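Local coordinates for AbiQ (Lactococcus lactis, PDB 4GLK), which is an RNA-cleaving toxin of a type III toxin-antitoxin system, active in antiviral defence and neutralised by its cognate antitoxin RNA, AntiQ, at residues I13-L16 with R17-E20. The protein carries 1 engineered substitution. Sequence-based numbering, arbitrary orientation.
Sequences IAYL and RKFE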
ATOM      1  N   ILE A  13      -7.114  10.565   5.011  1.00 24.53           N
ATOM      2  CA  ILE A  13      -7.551   9.884   3.778  1.00 23.75           C
ATOM      3  C   ILE A  13      -8.585  10.732   3.033  1.00 28.12           C
ATOM      4  O   ILE A  13      -8.438  10.940   1.824  1.00 28.66           O
ATOM      5  CB  ILE A  13      -8.053   8.442   4.081  1.00 25.78           C
ATOM      6  CG1 ILE A  13      -6.887   7.554   4.585  1.00 24.78           C
ATOM      7  CG2 ILE A  13      -8.783   7.804   2.878  1.00 25.42           C
ATOM      8  CD1 ILE A  13      -5.737   7.221   3.558  1.00 24.90           C
ATOM      9  N   ALA A  14      -9.595  11.263   3.765  1.00 23.95           N
ATOM     10  CA  ALA A  14     -10.644  12.112   3.186  1.00 24.90           C
ATOM     11  C   ALA A  14     -10.014  13.345   2.557  1.00 31.37           C
ATOM     12  O   ALA A  14     -10.473  13.777   1.509  1.00 31.72           O
ATOM     13  CB  ALA A  14     -11.671  12.517   4.240  1.00 25.55           C
ATOM     14  N   TYR A  15      -8.924  13.859   3.162  1.00 28.74           N
ATOM     15  CA  TYR A  15      -8.180  15.006   2.665  1.00 29.68           C
ATOM     16  C   TYR A  15      -7.427  14.681   1.364  1.00 35.87           C
ATOM     17  O   TYR A  15      -7.459  15.496   0.441  1.00 35.98           O
ATOM     18  CB  TYR A  15      -7.256  15.560   3.744  1.00 30.80           C
ATOM     19  CG  TYR A  15      -6.227  16.554   3.246  1.00 33.41           C
ATOM     20  CD1 TYR A  15      -6.537  17.911   3.129  1.00 35.45           C
ATOM     21  CD2 TYR A  15      -4.921  16.157   2.977  1.00 34.35           C
ATOM     22  CE1 TYR A  15      -5.570  18.842   2.747  1.00 34.98           C
ATOM     23  CE2 TYR A  15      -3.948  17.076   2.599  1.00 35.65           C
ATOM     24  CZ  TYR A  15      -4.278  18.416   2.474  1.00 41.05           C
ATOM     25  OH  TYR A  15      -3.307  19.296   2.075  1.00 38.51           O
ATOM     26  N   LEU A  16      -6.736  13.514   1.293  1.00 31.19           N
ATOM     27  CA  LEU A  16      -6.027  13.125   0.071  1.00 30.58           C
ATOM     28  C   LEU A  16      -7.011  12.870  -1.063  1.00 33.42           C
ATOM     29  O   LEU A  16      -6.711  13.235  -2.192  1.00 32.31           O
ATOM     30  CB  LEU A  16      -5.122  11.898   0.248  1.00 30.30           C
ATOM     31  CG  LEU A  16      -3.874  12.019   1.109  1.00 35.51           C
ATOM     32  CD1 LEU A  16      -3.016  10.786   0.945  1.00 35.67           C
ATOM     33  CD2 LEU A  16      -3.044  13.270   0.766  1.00 39.06           C
ATOM     34  N   ARG A  17      -8.182  12.265  -0.758  1.00 30.45           N
ATOM     35  CA  ARG A  17      -9.221  11.958  -1.749  1.00 30.61           C
ATOM     36  C   ARG A  17      -9.866  13.213  -2.371  1.00 36.82           C
ATOM     37  O   ARG A  17     -10.535  13.099  -3.401  1.00 36.88           O
ATOM     38  CB  ARG A  17     -10.266  10.962  -1.220  1.00 29.88           C
ATOM     39  CG  ARG A  17      -9.694   9.595  -0.869  1.00 34.23           C
ATOM     40  CD  ARG A  17     -10.756   8.559  -0.563  1.00 37.08           C
ATOM     41  NE  ARG A  17     -11.142   7.846  -1.788  1.00 49.59           N
ATOM     42  CZ  ARG A  17     -12.303   8.007  -2.402  1.00 58.10           C
ATOM     43  NH1 ARG A  17     -13.229   8.807  -1.904  1.00 42.52           N
ATOM     44  NH2 ARG A  17     -12.555   7.340  -3.525  1.00 54.34           N
ATOM     45  N   LYS A  18      -9.645  14.411  -1.770  1.00 35.30           N
ATOM     46  CA  LYS A  18     -10.059  15.699  -2.346  1.00 36.08           C
ATOM     47  C   LYS A  18      -9.313  15.927  -3.677  1.00 40.39           C
ATOM     48  O   LYS A  18      -9.889  16.452  -4.620  1.00 40.26           O
ATOM     49  CB  LYS A  18      -9.669  16.855  -1.416  1.00 39.46           C
ATOM     50  CG  LYS A  18     -10.750  17.299  -0.450  1.00 56.13           C
ATOM     51  CD  LYS A  18     -10.169  17.822   0.867  1.00 64.11           C
ATOM     52  CE  LYS A  18     -10.825  17.119   2.051  1.00 64.62           C
ATOM     53  NZ  LYS A  18     -10.541  17.777   3.358  1.00 53.70           N
ATOM     54  N   PHE A  19      -8.026  15.518  -3.726  1.00 35.94           N
ATOM     55  CA  PHE A  19      -7.091  15.725  -4.847  1.00 35.29           C
ATOM     56  C   PHE A  19      -6.809  14.473  -5.680  1.00 37.12           C
ATOM     57  O   PHE A  19      -6.569  14.603  -6.877  1.00 36.90           O
ATOM     58  CB  PHE A  19      -5.772  16.313  -4.327  1.00 37.36           C
ATOM     59  CG  PHE A  19      -5.938  17.390  -3.279  1.00 39.34           C
ATOM     60  CD1 PHE A  19      -6.264  18.694  -3.641  1.00 43.08           C
ATOM     61  CD2 PHE A  19      -5.766  17.103  -1.931  1.00 41.82           C
ATOM     62  CE1 PHE A  19      -6.415  19.690  -2.668  1.00 44.58           C
ATOM     63  CE2 PHE A  19      -5.932  18.099  -0.959  1.00 45.06           C
ATOM     64  CZ  PHE A  19      -6.242  19.388  -1.336  1.00 43.22           C
ATOM     65  N   GLU A  20      -6.852  13.268  -5.063  1.00 31.58           N
ATOM     66  CA  GLU A  20      -6.608  11.999  -5.739  1.00 29.89           C
ATOM     67  C   GLU A  20      -7.680  10.947  -5.417  1.00 32.77           C
ATOM     68  O   GLU A  20      -7.615  10.311  -4.371  1.00 31.65           O
ATOM     69  CB  GLU A  20      -5.178  11.484  -5.431  1.00 30.77           C
ATOM     70  CG  GLU A  20      -4.748  10.254  -6.228  1.00 37.26           C
ATOM     71  CD  GLU A  20      -4.894  10.365  -7.736  1.00 54.27           C
ATOM     72  OE1 GLU A  20      -3.957  10.882  -8.389  1.00 42.04           O
ATOM     73  OE2 GLU A  20      -5.963   9.978  -8.262  1.00 43.78           O
TER
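Two amides, E20 N and F19 N, grip the carbonyl oxygen of L16: E20 N, at 2.9 Å from L16 O, lies in the carbonyl plane, whereas F19 N, at 3.0 Å from the same oxygen, sits about 50° out of it. One turn earlier, R17 N closes a helical i to i+4 bond on I13 O (2.9 Å). K18 N instead reaches back three residues to Y15 O with a longer bond of 3.3 Å, so i+3 and i+4 bonds both occur here.

The rings of Y15 and F19 form a T-shaped pair, planes at 79° and centroids 5.3 Å apart. F19 points its edge at the face of Y15, with F19 CE2 3.8 Å from Y15 CE1, near the rim. A chi1 of 167° places the Y15 ring opposite the backbone N and beside the carbonyl carbon, where F19 meets it. The bent K18 chain folds back across Y15, bringing K18 CE to 3.4 Å from Y15 CA and NZ to the ring edge. R17 lays CG against I13 O and CD beside I13 CG2; its NE bonds to V23 O in the following loop.

Helix 155-166 flanks the aromatic pair: the backbone O of K161 accepts a hydrogen bond from Y15 OH, and the K161 side chain makes a cation-pi contact with F19, while L16 touches both L158 of that helix and I93 of strand 79-94.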